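Transcriptional repressor (Vibrio fischeri, PDB 3KV1) probably represses transcription under the control of a bound sugar, as in the SorC family of bacterial regulators, this construct holding the putative sugar-binding domain. Local coordinates at residues A[28-31]-A[36-39]; A[144-149]-A[211-216]; A[157-162]-A[178-183]. All blocks are in the same frame, centred on the assembly; numbering follows the deposited sequence.

Contact 1: residues A[28-31]-A[36-39]; sequences SLDQ and EQRK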
ATOM      1  N   SER A  28     -14.877  -7.531  27.974  0.65 23.69           N
ATOM      2  CA  SER A  28     -16.159  -6.916  27.644  0.65 23.69           C
ATOM      3  C   SER A  28     -17.307  -7.863  28.015  0.65 23.63           C
ATOM      4  O   SER A  28     -17.175  -9.099  27.959  0.65 21.50           O
ATOM      5  CB  SER A  28     -16.199  -6.543  26.144  0.65 24.35           C
ATOM      6  OG  SER A  28     -16.213  -7.704  25.334  0.65 25.46           O
ATOM      7  N   LEU A  29     -18.438  -7.286  28.403  1.00 23.98           N
ATOM      8  CA  LEU A  29     -19.604  -8.098  28.735  1.00 25.20           C
ATOM      9  C   LEU A  29     -20.073  -8.856  27.496  1.00 25.24           C
ATOM     10  O   LEU A  29     -19.896  -8.398  26.363  1.00 22.29           O
ATOM     11  CB  LEU A  29     -20.730  -7.218  29.268  1.00 25.66           C
ATOM     12  CG  LEU A  29     -20.358  -6.503  30.573  1.00 28.93           C
ATOM     13  CD1 LEU A  29     -21.466  -5.572  30.993  1.00 33.24           C
ATOM     14  CD2 LEU A  29     -20.061  -7.533  31.670  1.00 31.50           C
ATOM     15  N   ASP A  30     -20.681 -10.020  27.705  1.00 25.51           N
ATOM     16  CA  ASP A  30     -21.202 -10.794  26.586  1.00 25.78           C
ATOM     17  C   ASP A  30     -22.282 -10.050  25.806  1.00 22.20           C
ATOM     18  O   ASP A  30     -23.188  -9.433  26.396  1.00 24.30           O
ATOM     19  CB  ASP A  30     -21.759 -12.148  27.078  1.00 25.48           C
ATOM     20  CG  ASP A  30     -20.668 -13.084  27.595  1.00 33.88           C
ATOM     21  OD1 ASP A  30     -19.498 -12.991  27.134  1.00 29.16           O
ATOM     22  OD2 ASP A  30     -20.988 -13.935  28.461  1.00 33.95           O
ATOM     23  N   GLN A  31     -22.182 -10.136  24.480  1.00 23.31           N
ATOM     24  CA  GLN A  31     -23.097  -9.460  23.556  1.00 24.08           C
ATOM     25  C   GLN A  31     -23.932 -10.464  22.768  1.00 23.60           C
ATOM     26  O   GLN A  31     -23.603 -11.650  22.727  1.00 26.34           O
ATOM     27  CB  GLN A  31     -22.279  -8.617  22.568  1.00 22.18           C
ATOM     28  CG  GLN A  31     -21.416  -7.587  23.259  1.00 22.85           C
ATOM     29  CD  GLN A  31     -22.262  -6.622  24.031  1.00 26.06           C
ATOM     30  OE1 GLN A  31     -23.282  -6.159  23.527  1.00 32.24           O
ATOM     31  NE2 GLN A  31     -21.880  -6.335  25.281  1.00 31.72           N
ATOM     32  N   GLU A  36     -21.534  -7.480  17.399  1.00 21.45           N
ATOM     33  CA  GLU A  36     -21.668  -6.621  18.592  1.00 24.93           C
ATOM     34  C   GLU A  36     -20.560  -6.943  19.572  1.00 24.89           C
ATOM     35  O   GLU A  36     -19.991  -6.034  20.225  1.00 22.65           O
ATOM     36  CB  GLU A  36     -23.056  -6.763  19.257  1.00 23.66           C
ATOM     37  CG  GLU A  36     -24.208  -6.249  18.416  1.00 34.86           C
ATOM     38  CD  GLU A  36     -24.027  -4.791  17.996  1.00 39.87           C
ATOM     39  OE1 GLU A  36     -23.387  -4.016  18.744  1.00 46.20           O
ATOM     40  OE2 GLU A  36     -24.523  -4.413  16.911  1.00 45.11           O
ATOM     41  N   GLN A  37     -20.221  -8.224  19.702  1.00 20.38           N
ATOM     42  CA  GLN A  37     -19.093  -8.521  20.575  1.00 21.14           C
ATOM     43  C   GLN A  37     -17.784  -7.872  20.123  1.00 21.65           C
ATOM     44  O   GLN A  37     -17.051  -7.328  20.955  1.00 20.69           O
ATOM     45  CB  GLN A  37     -18.861 -10.031  20.734  1.00 21.87           C
ATOM     46  CG  GLN A  37     -17.951 -10.350  21.928  1.00 21.66           C
ATOM     47  CD  GLN A  37     -18.685 -10.140  23.250  1.00 23.26           C
ATOM     48  OE1 GLN A  37     -19.662 -10.828  23.517  1.00 23.43           O
ATOM     49  NE2 GLN A  37     -18.222  -9.194  24.071  1.00 21.31           N
ATOM     50  N   ARG A  38     -17.482  -7.946  18.823  0.74 20.19           N
ATOM     51  CA  ARG A  38     -16.250  -7.330  18.286  0.74 22.07           C
ATOM     52  C   ARG A  38     -16.212  -5.832  18.523  0.74 20.32           C
ATOM     53  O   ARG A  38     -15.142  -5.255  18.768  0.74 20.09           O
ATOM     54  CB  ARG A  38     -16.114  -7.585  16.787  0.74 23.16           C
ATOM     55  CG  ARG A  38     -15.594  -8.975  16.423  0.74 25.88           C
ATOM     56  CD  ARG A  38     -15.163  -8.990  14.952  0.74 27.63           C
ATOM     57  NE  ARG A  38     -16.294  -8.799  14.053  0.74 30.78           N
ATOM     58  CZ  ARG A  38     -16.935  -9.788  13.444  0.74 34.60           C
ATOM     59  NH1 ARG A  38     -16.547 -11.040  13.639  0.74 34.89           N
ATOM     60  NH2 ARG A  38     -17.964  -9.527  12.645  0.74 39.93           N
ATOM     61  N   LYS A  39     -17.374  -5.193  18.425  1.00 21.80           N
ATOM     62  CA  LYS A  39     -17.451  -3.759  18.652  1.00 22.47           C
ATOM     63  C   LYS A  39     -17.108  -3.427  20.083  1.00 20.64           C
ATOM     64  O   LYS A  39     -16.444  -2.423  20.345  1.00 24.48           O
ATOM     65  CB  LYS A  39     -18.846  -3.249  18.379  1.00 21.60           C
ATOM     66  CG  LYS A  39     -19.135  -3.140  16.895  1.00 29.96           C
ATOM     67  CD  LYS A  39     -20.589  -2.688  16.697  1.00 40.20           C
ATOM     68  CE  LYS A  39     -20.846  -2.223  15.268  1.00 53.94           C
ATOM     69  NZ  LYS A  39     -22.244  -1.697  15.158  1.00 63.75           N
TER
HETATM   70  O   HOH W   1     -19.847 -13.657  24.100  1.00 40.73           O
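A side-chain amide bonds to the loop between strand 24-28 and helix 34-52: Gln37, on the first turn of the helix, lies against the backbone of Ser28 to Gln31 and holds it through both ends of its carboxamide. Its NE2 gives a nearly straight hydrogen bond to Leu29 O (2.9 Å, N-H...O 164°), with that oxygen in the plane of the Gln37 amide. Gln37 OE1 accepts from Gln31 N at 2.8 Å, so donor and acceptor grip the peptide chain two residues apart. A weak, strongly bent bond from Gln37 NE2 to Ser28 OG (2.8 Å) is less certain, since Ser28 has two conformers; the same hydroxyl is also weakly bonded to Thr251 O. With CG anti to the backbone N (chi1 -164°) and a bend at chi2, the Gln37 chain brings its amide across to the loop. Such beta-alpha junctions recur in Rossmann-like domains, the clan to which the putative sugar-binding domain belongs, and here a residue of the helix's first turn bonds to the loop that leads into it. Gln31 folds back at chi2, its NE2 reaching Leu29 O at 3.1 Å, so that the two amide nitrogens sit above opposite faces of the Leu29 carbonyl. The two glutamine side chains cross at about a right angle, and Gln31 CG rests 3.7 Å from Gln37 CD. Gln37 OE1 accepts a second hydrogen bond, from a water that also donates to Asp30 OD1, while Asp30 OD2 is hydrogen-bonded to Ser254 of helix 253-264.

Contact 2: residues A[144-149]-A[211-216]; sequences SQARKA and IGLEME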
ATOM      1  N   SER A 144      11.107  -4.606   9.041  0.54 28.12           N
ATOM      2  CA  SER A 144      11.968  -4.163  10.136  0.54 27.91           C
ATOM      3  C   SER A 144      11.301  -3.070  10.967  0.54 27.56           C
ATOM      4  O   SER A 144      11.410  -3.073  12.193  0.54 24.62           O
ATOM      5  CB  SER A 144      13.347  -3.711   9.647  0.54 30.17           C
ATOM      6  OG  SER A 144      14.164  -4.830   9.374  0.54 31.67           O
ATOM      7  N   GLN A 145      10.596  -2.156  10.311  1.00 24.20           N
ATOM      8  CA  GLN A 145       9.841  -1.143  11.055  1.00 25.22           C
ATOM      9  C   GLN A 145       8.751  -1.796  11.929  1.00 22.74           C
ATOM     10  O   GLN A 145       8.496  -1.389  13.072  1.00 22.63           O
ATOM     11  CB  GLN A 145       9.211  -0.098  10.123  1.00 24.36           C
ATOM     12  CG  GLN A 145      10.253   0.798   9.427  1.00 29.19           C
ATOM     13  CD  GLN A 145      11.296   1.343  10.401  1.00 40.38           C
ATOM     14  OE1 GLN A 145      12.500   1.081  10.257  1.00 48.11           O
ATOM     15  NE2 GLN A 145      10.837   2.092  11.411  1.00 39.33           N
ATOM     16  N   ALA A 146       8.117  -2.832  11.410  1.00 21.31           N
ATOM     17  CA  ALA A 146       7.034  -3.432  12.171  1.00 23.62           C
ATOM     18  C   ALA A 146       7.634  -4.190  13.352  1.00 23.24           C
ATOM     19  O   ALA A 146       7.071  -4.213  14.433  1.00 21.71           O
ATOM     20  CB  ALA A 146       6.186  -4.368  11.277  1.00 20.61           C
ATOM     21  N   ARG A 147       8.816  -4.777  13.157  1.00 20.87           N
ATOM     22  CA  ARG A 147       9.454  -5.622  14.173  1.00 26.32           C
ATOM     23  C   ARG A 147       9.863  -4.752  15.346  1.00 22.88           C
ATOM     24  O   ARG A 147       9.892  -5.193  16.503  1.00 23.38           O
ATOM     25  CB  ARG A 147      10.711  -6.225  13.519  1.00 33.08           C
ATOM     26  CG  ARG A 147      11.371  -7.380  14.184  1.00 44.66           C
ATOM     27  CD  ARG A 147      12.427  -7.962  13.215  1.00 35.28           C
ATOM     28  NE  ARG A 147      11.795  -8.698  12.112  1.00 41.20           N
ATOM     29  CZ  ARG A 147      12.064  -8.502  10.818  1.00 46.63           C
ATOM     30  NH1 ARG A 147      12.940  -7.570  10.456  1.00 42.29           N
ATOM     31  NH2 ARG A 147      11.458  -9.238   9.887  1.00 47.82           N
ATOM     32  N   LYS A 148      10.170  -3.499  15.031  1.00 22.84           N
ATOM     33  CA  LYS A 148      10.658  -2.547  16.005  1.00 22.64           C
ATOM     34  C   LYS A 148       9.526  -1.717  16.622  1.00 21.32           C
ATOM     35  O   LYS A 148       9.774  -0.716  17.283  1.00 23.44           O
ATOM     36  CB  LYS A 148      11.701  -1.621  15.313  1.00 42.47           C
ATOM     37  CG  LYS A 148      12.301  -0.544  16.202  1.00 49.09           C
ATOM     38  CD  LYS A 148      13.174   0.463  15.428  1.00 47.85           C
ATOM     39  CE  LYS A 148      13.570   1.675  16.311  1.00 38.21           C
ATOM     40  NZ  LYS A 148      14.694   1.351  17.301  1.00 42.78           N
ATOM     41  N   ALA A 149       8.260  -2.106  16.407  1.00 19.10           N
ATOM     42  CA  ALA A 149       7.153  -1.337  16.960  1.00 21.13           C
ATOM     43  C   ALA A 149       6.999  -1.569  18.463  1.00 17.76           C
ATOM     44  O   ALA A 149       7.281  -2.649  18.977  1.00 21.41           O
ATOM     45  CB  ALA A 149       5.827  -1.732  16.254  1.00 21.98           C
ATOM     46  N   ILE A 211       3.197 -13.624   3.543  1.00 23.66           N
ATOM     47  CA  ILE A 211       4.251 -12.656   3.662  1.00 21.81           C
ATOM     48  C   ILE A 211       3.929 -11.696   4.790  1.00 20.39           C
ATOM     49  O   ILE A 211       2.942 -10.965   4.727  1.00 21.60           O
ATOM     50  CB  ILE A 211       4.406 -11.853   2.360  1.00 19.99           C
ATOM     51  CG1 ILE A 211       4.949 -12.807   1.278  1.00 26.15           C
ATOM     52  CG2 ILE A 211       5.393 -10.725   2.586  1.00 20.78           C
ATOM     53  CD1 ILE A 211       5.014 -12.213  -0.066  1.00 35.09           C
ATOM     54  N   GLY A 212       4.735 -11.720   5.840  1.00 21.76           N
ATOM     55  CA  GLY A 212       4.474 -10.829   6.965  1.00 22.81           C
ATOM     56  C   GLY A 212       5.410 -11.182   8.097  1.00 23.94           C
ATOM     57  O   GLY A 212       6.374 -11.930   7.876  1.00 24.34           O
ATOM     58  N   LEU A 213       5.150 -10.636   9.284  1.00 20.10           N
ATOM     59  CA  LEU A 213       5.907 -11.010  10.493  1.00 22.41           C
ATOM     60  C   LEU A 213       5.739 -12.471  10.909  1.00 22.54           C
ATOM     61  O   LEU A 213       4.899 -13.198  10.376  1.00 22.71           O
ATOM     62  CB  LEU A 213       5.494 -10.128  11.672  1.00 21.25           C
ATOM     63  CG  LEU A 213       5.815  -8.626  11.586  1.00 22.96           C
ATOM     64  CD1 LEU A 213       5.401  -8.015  12.908  1.00 27.35           C
ATOM     65  CD2 LEU A 213       7.306  -8.380  11.308  1.00 24.32           C
ATOM     66  N   GLU A 214       6.570 -12.904  11.854  1.00 23.43           N
ATOM     67  CA  GLU A 214       6.449 -14.248  12.428  1.00 24.68           C
ATOM     68  C   GLU A 214       6.377 -14.209  13.951  1.00 24.85           C
ATOM     69  O   GLU A 214       6.529 -13.152  14.577  1.00 24.04           O
ATOM     70  CB  GLU A 214       7.611 -15.143  11.976  1.00 29.86           C
ATOM     71  CG  GLU A 214       8.977 -14.620  12.367  1.00 33.74           C
ATOM     72  CD  GLU A 214      10.103 -15.525  11.888  1.00 49.27           C
ATOM     73  OE1 GLU A 214      10.570 -15.340  10.748  1.00 49.88           O
ATOM     74  OE2 GLU A 214      10.510 -16.428  12.649  1.00 55.00           O
HETATM   75  N   MSE A 215       6.141 -15.377  14.540  1.00 24.85           N
HETATM   76  CA  MSE A 215       5.932 -15.471  15.994  1.00 22.21           C
HETATM   77  C   MSE A 215       7.095 -14.882  16.793  1.00 23.66           C
HETATM   78  O   MSE A 215       6.884 -14.182  17.776  1.00 24.59           O
HETATM   79  CB  MSE A 215       5.740 -16.936  16.413  1.00 24.26           C
HETATM   80  CG  MSE A 215       5.206 -17.032  17.820  1.00 27.00           C
HETATM   81 SE   MSE A 215       3.331 -16.550  17.785  0.63 29.74          SE
HETATM   82  CE  MSE A 215       2.643 -17.945  16.621  1.00 36.84           C
ATOM     83  N   GLU A 216       8.320 -15.144  16.368  1.00 23.89           N
ATOM     84  CA  GLU A 216       9.469 -14.606  17.098  1.00 29.95           C
ATOM     85  C   GLU A 216       9.518 -13.072  17.101  1.00 30.06           C
ATOM     86  O   GLU A 216      10.049 -12.462  18.027  1.00 32.11           O
ATOM     87  CB  GLU A 216      10.775 -15.182  16.562  1.00 36.19           C
ATOM     88  CG  GLU A 216      11.947 -14.988  17.500  1.00 47.81           C
ATOM     89  CD  GLU A 216      11.770 -15.691  18.852  1.00 53.05           C
ATOM     90  OE1 GLU A 216      10.975 -16.656  18.960  1.00 54.62           O
ATOM     91  OE2 GLU A 216      12.440 -15.274  19.817  1.00 57.54           O
TER
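With CG anti to the carbonyl carbon (chi1 -65°) and an extended chi2 of -176°, Leu213 sends its two methyl groups toward the last turn of helix 137-147, where Ala146 and Arg147 receive them. Ala146 presents its CB to the fork of the leucine, 4.1 Å from Leu213 CD1 and 4.2 Å from Leu213 CD2, so that one methyl meets both branches almost equally. The CD2 branch of Leu213 also lies 4.3 Å from the backbone Arg147 N. No hydrogen bond crosses between residues 144-149 and 211-216; the contact is apolar and modest in area, about 127 Å² summed over both sides.

Arg147 borders this patch. Its guanidinium passes obliquely by the leucine, with Arg147 NH2 at 4.5 Å from Leu213 CD2. The charge itself is answered further on, by a salt bridge from Arg147 NE to Asp217. That aspartate also accepts from the backbone N of Glu214, the N-cap residue of helix 215-219, and thus joins the start of this helix to the end of helix 137-147.

The patch adjoins the parallel part of the central sheet: Ala146 packs on Val85 of strand 83-86 and Ala60 of strand 58-61, while Leu213 touches Ala87, so the leucine lies between helix 137-147 and the loop that follows strand 83-86.

Contact 3: residues A[157-162]-A[178-183]; sequences GDMDEN and EARLND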
ATOM      1  N   GLY A 157      -7.245 -15.905  15.126  1.00 22.41           N
ATOM      2  CA  GLY A 157      -8.239 -16.472  14.231  1.00 24.83           C
ATOM      3  C   GLY A 157      -8.302 -17.971  14.399  1.00 26.25           C
ATOM      4  O   GLY A 157      -7.359 -18.580  14.909  1.00 24.33           O
ATOM      5  N   ASP A 158      -9.421 -18.575  14.011  0.62 22.25           N
ATOM      6  CA  ASP A 158      -9.469 -20.034  13.954  0.62 25.63           C
ATOM      7  C   ASP A 158      -9.239 -20.475  12.506  0.62 30.65           C
ATOM      8  O   ASP A 158      -9.298 -19.653  11.585  0.62 30.62           O
ATOM      9  CB  ASP A 158     -10.779 -20.584  14.530  0.62 32.02           C
ATOM     10  CG  ASP A 158     -11.951 -20.458  13.568  0.62 33.23           C
ATOM     11  OD1 ASP A 158     -12.932 -21.208  13.751  0.62 30.42           O
ATOM     12  OD2 ASP A 158     -11.900 -19.613  12.647  0.62 32.00           O
HETATM   13  N   MSE A 159      -8.941 -21.757  12.299  1.00 41.25           N
HETATM   14  CA  MSE A 159      -8.554 -22.220  10.969  1.00 49.77           C
HETATM   15  C   MSE A 159      -9.578 -21.736   9.930  1.00 48.34           C
HETATM   16  O   MSE A 159      -9.209 -21.330   8.818  1.00 45.02           O
HETATM   17  CB  MSE A 159      -8.372 -23.745  10.920  1.00 55.06           C
HETATM   18  CG  MSE A 159      -7.021 -24.212  11.447  1.00 52.38           C
HETATM   19 SE   MSE A 159      -5.569 -23.690  10.240  0.39 38.68          SE
HETATM   20  CE  MSE A 159      -5.706 -25.193   9.002  1.00 47.40           C
ATOM     21  N   ASP A 160     -10.845 -21.741  10.331  0.52 44.41           N
ATOM     22  CA  ASP A 160     -11.954 -21.392   9.453  0.52 49.85           C
ATOM     23  C   ASP A 160     -11.940 -19.918   9.034  0.52 51.46           C
ATOM     24  O   ASP A 160     -12.541 -19.550   8.024  0.52 54.01           O
ATOM     25  CB  ASP A 160     -13.289 -21.753  10.121  0.52 56.50           C
ATOM     26  CG  ASP A 160     -13.259 -23.129  10.805  0.52 58.13           C
ATOM     27  OD1 ASP A 160     -14.207 -23.916  10.593  0.52 55.06           O
ATOM     28  OD2 ASP A 160     -12.297 -23.420  11.557  0.52 54.81           O
ATOM     29  N   GLU A 161     -11.251 -19.078   9.807  1.00 45.25           N
ATOM     30  CA  GLU A 161     -11.093 -17.675   9.480  1.00 45.16           C
ATOM     31  C   GLU A 161     -10.026 -17.497   8.404  1.00 49.28           C
ATOM     32  O   GLU A 161     -10.015 -16.494   7.688  1.00 49.30           O
ATOM     33  CB  GLU A 161     -10.688 -16.892  10.722  1.00 51.20           C
ATOM     34  CG  GLU A 161     -11.524 -15.672  10.967  1.00 50.52           C
ATOM     35  CD  GLU A 161     -11.299 -15.107  12.345  1.00 48.48           C
ATOM     36  OE1 GLU A 161     -11.621 -15.811  13.336  1.00 46.23           O
ATOM     37  OE2 GLU A 161     -10.784 -13.967  12.430  1.00 40.77           O
ATOM     38  N   ASN A 162      -9.122 -18.468   8.296  1.00 48.97           N
ATOM     39  CA  ASN A 162      -8.070 -18.421   7.276  1.00 53.50           C
ATOM     40  C   ASN A 162      -8.423 -19.079   5.942  1.00 59.12           C
ATOM     41  O   ASN A 162      -7.666 -18.996   4.977  1.00 52.76           O
ATOM     42  CB  ASN A 162      -6.790 -19.035   7.823  1.00 49.61           C
ATOM     43  CG  ASN A 162      -6.190 -18.193   8.915  1.00 49.10           C
ATOM     44  OD1 ASN A 162      -5.613 -17.119   8.657  1.00 46.16           O
ATOM     45  ND2 ASN A 162      -6.346 -18.646  10.152  1.00 48.51           N
ATOM     46  N   GLU A 178      -4.870 -30.845   6.151  1.00 30.90           N
ATOM     47  CA  GLU A 178      -3.627 -31.446   6.644  1.00 31.55           C
ATOM     48  C   GLU A 178      -2.824 -30.555   7.598  1.00 31.40           C
ATOM     49  O   GLU A 178      -2.205 -31.054   8.525  1.00 30.11           O
ATOM     50  CB  GLU A 178      -2.762 -31.941   5.486  1.00 32.40           C
ATOM     51  CG  GLU A 178      -3.327 -33.244   4.922  1.00 38.37           C
ATOM     52  CD  GLU A 178      -2.790 -33.621   3.562  1.00 47.48           C
ATOM     53  OE1 GLU A 178      -1.845 -32.954   3.093  1.00 47.29           O
ATOM     54  OE2 GLU A 178      -3.342 -34.590   2.968  1.00 44.95           O
ATOM     55  N   ALA A 179      -2.867 -29.242   7.401  1.00 29.52           N
ATOM     56  CA  ALA A 179      -2.255 -28.316   8.365  1.00 30.43           C
ATOM     57  C   ALA A 179      -2.855 -28.501   9.764  1.00 28.99           C
ATOM     58  O   ALA A 179      -2.154 -28.514  10.782  1.00 30.04           O
ATOM     59  CB  ALA A 179      -2.442 -26.854   7.897  1.00 30.78           C
ATOM     60  N   ARG A 180      -4.167 -28.658   9.812  1.00 26.74           N
ATOM     61  CA  ARG A 180      -4.836 -28.926  11.083  1.00 28.45           C
ATOM     62  C   ARG A 180      -4.550 -30.320  11.619  1.00 29.72           C
ATOM     63  O   ARG A 180      -4.224 -30.492  12.798  1.00 34.04           O
ATOM     64  CB  ARG A 180      -6.348 -28.734  10.940  1.00 33.06           C
ATOM     65  CG  ARG A 180      -7.111 -28.992  12.253  1.00 38.61           C
ATOM     66  CD  ARG A 180      -8.600 -28.701  12.104  1.00 44.79           C
ATOM     67  NE  ARG A 180      -9.292 -28.681  13.396  1.00 47.72           N
ATOM     68  CZ  ARG A 180      -9.288 -27.642  14.236  1.00 53.17           C
ATOM     69  NH1 ARG A 180      -8.611 -26.541  13.932  1.00 46.37           N
ATOM     70  NH2 ARG A 180      -9.951 -27.708  15.395  1.00 56.40           N
ATOM     71  N   LEU A 181      -4.707 -31.327  10.764  1.00 26.81           N
ATOM     72  CA  LEU A 181      -4.665 -32.706  11.215  1.00 30.22           C
ATOM     73  C   LEU A 181      -3.241 -33.234  11.430  1.00 35.99           C
ATOM     74  O   LEU A 181      -2.970 -33.891  12.434  1.00 39.29           O
ATOM     75  CB  LEU A 181      -5.451 -33.610  10.251  1.00 30.93           C
ATOM     76  CG  LEU A 181      -6.959 -33.767  10.511  1.00 41.51           C
ATOM     77  CD1 LEU A 181      -7.233 -34.753  11.648  1.00 50.13           C
ATOM     78  CD2 LEU A 181      -7.643 -32.434  10.801  1.00 40.23           C
ATOM     79  N   ASN A 182      -2.345 -32.974  10.478  1.00 30.16           N
ATOM     80  CA  ASN A 182      -0.983 -33.493  10.559  1.00 30.56           C
ATOM     81  C   ASN A 182      -0.118 -32.597  11.423  1.00 36.76           C
ATOM     82  O   ASN A 182       0.646 -33.064  12.257  1.00 36.00           O
ATOM     83  CB  ASN A 182      -0.347 -33.550   9.159  1.00 30.88           C
ATOM     84  CG  ASN A 182      -0.922 -34.662   8.300  1.00 33.10           C
ATOM     85  OD1 ASN A 182      -1.527 -35.587   8.813  1.00 39.78           O
ATOM     86  ND2 ASN A 182      -0.728 -34.567   6.982  1.00 35.44           N
ATOM     87  N   ASP A 183      -0.233 -31.296  11.198  1.00 30.69           N
ATOM     88  CA  ASP A 183       0.650 -30.348  11.860  1.00 27.64           C
ATOM     89  C   ASP A 183       0.093 -29.711  13.114  1.00 28.43           C
ATOM     90  O   ASP A 183       0.808 -28.974  13.813  1.00 31.75           O
ATOM     91  CB  ASP A 183       1.139 -29.348  10.845  1.00 31.93           C
ATOM     92  CG  ASP A 183       1.896 -30.046   9.697  1.00 41.10           C
ATOM     93  OD1 ASP A 183       2.664 -31.002   9.974  1.00 39.27           O
ATOM     94  OD2 ASP A 183       1.697 -29.680   8.524  1.00 47.82           O
TER
HETATM   95  O   HOH W   2      -9.099 -24.001  14.317  1.00 46.14           O
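Met159, a selenomethionine, touches helix 173-181 at two points along its own length. The methyl end reaches the helix surface, Met159 CE lying 3.8 Å from Ala179 CB and close to the backbone N of Arg180. Nearer its root, Met159 CG sits 3.8 Å from Arg180 NH1, at the edge of the guanidinium and in its plane. The two long side chains run antiparallel: Arg180, with CG anti to its own N (chi1 -180°) and extended as far as NE, lies alongside the Met159 chain, which is bent at both chi2 and chi3.

One water joins the polar parts, accepting from Arg180 NH1 at 2.6 Å and from Met159 N at 3.0 Å. It thereby ties the arginine to the first turn of the short, weakly bonded helix 159-162.

Asp158, following on from strand 151-158, is at the N-cap position of that turn. Its OD2 accepts a weak capping bond from Glu161 N (3.0 Å to Asp158 OD2), which is doubtful in detail because the aspartate has two conformers. Lys233 forms a salt bridge with Glu161 OE1. Met206 packs on both Met159 and Ala179, and Thr204 also lies on Ala179. A glycerol, probably from the crystallisation liquor, is hydrogen-bonded to Leu181 O in segment 178-183.

The contact therefore has a buried apolar half, made by Met159 and Ala179, and a polar half in which the exposed Arg180 reaches the backbone of residue 159 through water instead of by a direct hydrogen bond.

The three contacts join separate loop and helix regions around one sheet of the putative sugar-binding domain, so its fold is fastened at several independent places. Contact 1 comes first along the chain and is complete before the others begin; both segments of contact 3 then fall between the two segments of contact 2. The centres of contacts 1 and 2 are about 29 Å apart, on opposite sides of the chain's centre. Contact 3 is centred about 25 Å from contact 1 and about 22 Å from contact 2. Helix 137-147 of contact 2 leads into strand 151-158, whose final residues lie in contact 3, and the sheet connects this strand through 223-227 and 248-252 to strand 24-28 of contact 1.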